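Local coordinates for periplasmic binding protein (Veillonella parvula, PDB 4OVK), which probably captures a solute outside the membrane, perhaps an iron complex, and delivers it to an ABC importer, as periplasmic binding proteins do, at residues 155-159 / 312-317. Residues are numbered along the deposited sequence; the frame is centred on the assembly and turned at random.
Sequences ALISY and QFYNTF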
loop_
_atom_site.group_PDB
_atom_site.type_symbol
_atom_site.label_atom_id
_atom_site.label_comp_id
_atom_site.label_asym_id
_atom_site.label_seq_id
_atom_site.Cartn_x
_atom_site.Cartn_y
_atom_site.Cartn_z
ATOM N N ALA A 155 13.867 9.282 -8.040
ATOM C CA ALA A 155 12.752 9.446 -8.984
ATOM C C ALA A 155 11.417 9.050 -8.340
ATOM O O ALA A 155 10.410 9.717 -8.533
ATOM C CB ALA A 155 13.001 8.665 -10.261
ATOM N N LEU A 156 11.424 7.979 -7.549
ATOM C CA LEU A 156 10.230 7.548 -6.811
ATOM C C LEU A 156 9.846 8.580 -5.749
ATOM O O LEU A 156 8.688 8.906 -5.586
ATOM C CB LEU A 156 10.455 6.179 -6.147
ATOM C CG LEU A 156 10.436 4.977 -7.082
ATOM C CD1 LEU A 156 11.047 3.743 -6.422
ATOM C CD2 LEU A 156 9.019 4.677 -7.582
ATOM N N ILE A 157 10.829 9.111 -5.036
ATOM C CA ILE A 157 10.545 10.082 -3.990
ATOM C C ILE A 157 10.002 11.371 -4.599
ATOM O O ILE A 157 9.040 11.939 -4.071
ATOM C CB ILE A 157 11.785 10.363 -3.131
ATOM C CG1 ILE A 157 12.140 9.108 -2.320
ATOM C CG2 ILE A 157 11.535 11.533 -2.185
ATOM C CD1 ILE A 157 13.581 9.089 -1.850
ATOM N N SER A 158 10.606 11.810 -5.706
ATOM C CA SER A 158 10.134 13.003 -6.432
ATOM C C SER A 158 8.707 12.828 -6.935
ATOM O O SER A 158 7.912 13.761 -6.893
ATOM C CB SER A 158 11.046 13.327 -7.611
ATOM O OG SER A 158 12.312 13.793 -7.160
ATOM N N TYR A 159 8.397 11.629 -7.407
ATOM C CA TYR A 159 7.053 11.298 -7.861
ATOM C C TYR A 159 6.056 11.475 -6.711
ATOM O O TYR A 159 5.024 12.111 -6.878
ATOM C CB TYR A 159 7.018 9.875 -8.425
ATOM C CG TYR A 159 5.732 9.503 -9.129
ATOM C CD1 TYR A 159 5.528 9.803 -10.481
ATOM C CD2 TYR A 159 4.728 8.848 -8.451
ATOM C CE1 TYR A 159 4.342 9.453 -11.124
ATOM C CE2 TYR A 159 3.550 8.497 -9.074
ATOM C CZ TYR A 159 3.350 8.815 -10.403
ATOM O OH TYR A 159 2.172 8.436 -10.982
ATOM N N GLN A 312 2.281 4.859 -17.318
ATOM C CA GLN A 312 3.560 5.558 -17.238
ATOM C C GLN A 312 4.380 5.060 -16.051
ATOM O O GLN A 312 5.578 4.805 -16.206
ATOM C CB GLN A 312 3.357 7.064 -17.135
ATOM C CG GLN A 312 4.639 7.864 -17.014
ATOM C CD GLN A 312 4.366 9.331 -16.709
ATOM O OE1 GLN A 312 3.978 9.697 -15.592
ATOM N NE2 GLN A 312 4.568 10.171 -17.695
ATOM N N PHE A 313 3.735 4.931 -14.896
ATOM C CA PHE A 313 4.416 4.475 -13.675
ATOM C C PHE A 313 5.005 3.061 -13.868
ATOM O O PHE A 313 6.190 2.836 -13.603
ATOM C CB PHE A 313 3.457 4.504 -12.496
ATOM C CG PHE A 313 4.119 4.262 -11.163
ATOM C CD1 PHE A 313 4.387 2.970 -10.723
ATOM C CD2 PHE A 313 4.468 5.327 -10.350
ATOM C CE1 PHE A 313 4.976 2.754 -9.481
ATOM C CE2 PHE A 313 5.075 5.116 -9.128
ATOM C CZ PHE A 313 5.340 3.829 -8.704
ATOM N N TYR A 314 4.195 2.129 -14.372
ATOM C CA TYR A 314 4.646 0.738 -14.578
ATOM C C TYR A 314 5.766 0.681 -15.617
ATOM O O TYR A 314 6.741 -0.039 -15.457
ATOM C CB TYR A 314 3.457 -0.182 -14.950
ATOM C CG TYR A 314 2.733 -0.690 -13.714
ATOM C CD1 TYR A 314 2.225 0.196 -12.762
ATOM C CD2 TYR A 314 2.565 -2.045 -13.490
ATOM C CE1 TYR A 314 1.628 -0.254 -11.606
ATOM C CE2 TYR A 314 1.972 -2.514 -12.321
ATOM C CZ TYR A 314 1.496 -1.623 -11.389
ATOM O OH TYR A 314 0.923 -2.076 -10.222
ATOM N N ASN A 315 5.636 1.458 -16.688
ATOM C CA ASN A 315 6.690 1.508 -17.708
ATOM C C ASN A 315 8.004 2.077 -17.152
ATOM O O ASN A 315 9.092 1.520 -17.387
ATOM C CB ASN A 315 6.238 2.328 -18.931
ATOM C CG ASN A 315 7.366 2.536 -19.918
ATOM O OD1 ASN A 315 8.083 3.542 -19.873
ATOM N ND2 ASN A 315 7.566 1.557 -20.784
ATOM N N THR A 316 7.903 3.171 -16.408
ATOM C CA THR A 316 9.099 3.897 -15.933
ATOM C C THR A 316 9.846 3.104 -14.871
ATOM O O THR A 316 11.076 2.928 -14.949
ATOM C CB THR A 316 8.699 5.278 -15.379
ATOM O OG1 THR A 316 8.173 6.078 -16.443
ATOM C CG2 THR A 316 9.891 6.016 -14.759
ATOM N N PHE A 317 9.109 2.600 -13.903
ATOM C CA PHE A 317 9.728 2.001 -12.729
ATOM C C PHE A 317 9.894 0.482 -12.800
ATOM O O PHE A 317 10.862 -0.066 -12.242
ATOM C CB PHE A 317 8.984 2.451 -11.466
ATOM C CG PHE A 317 9.074 3.930 -11.231
ATOM C CD1 PHE A 317 10.307 4.533 -10.970
ATOM C CD2 PHE A 317 7.952 4.726 -11.292
ATOM C CE1 PHE A 317 10.402 5.897 -10.776
ATOM C CE2 PHE A 317 8.039 6.093 -11.078
ATOM C CZ PHE A 317 9.265 6.681 -10.812
HETATM O O HOH W 1 2.583 8.195 -13.519
#
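The Phe-317 ring reaches from helix 306-318 to helix 150-170 and takes the Leu-156 methyl CD2 on one face, 3.5 Å from the centroid and 6° off the ring normal. Ala-155 CB meets the rim at CE1 (3.8 Å), while Thr-316 CG2 backs the opposite face. One turn along, Phe-313 turns an edge into the face of Tyr-159, planes at 64°, with Phe-313 CD2 3.5 Å from Tyr-159 CE2. With CG anti to the backbone N (chi1 -171°), Tyr-159 carries its phenol across between the nearly antiparallel segments, whose axes come no nearer than 12.4 Å. The Leu-156 methyl also touches Phe-313 CZ, and Phe-317 CD2 packs over the Phe-313 face. A leucine in place of Phe-317 would probably deprive Leu-156 CD2 of its flat seat and open a gap beside Ala-155. Leu-287 of helix 285-296 touches both Tyr-159 and Phe-313. Helix 306-318 thus packs on helix 150-170, probably the long helix linking the two lobes in this family. At the polar margin, one water accepts from Tyr-159 OH (2.6 Å) and donates to Gln-312 OE1 (2.9 Å). The chemistry implies direct apolar and aromatic packing, with a single water linking Tyr-159 and Gln-312.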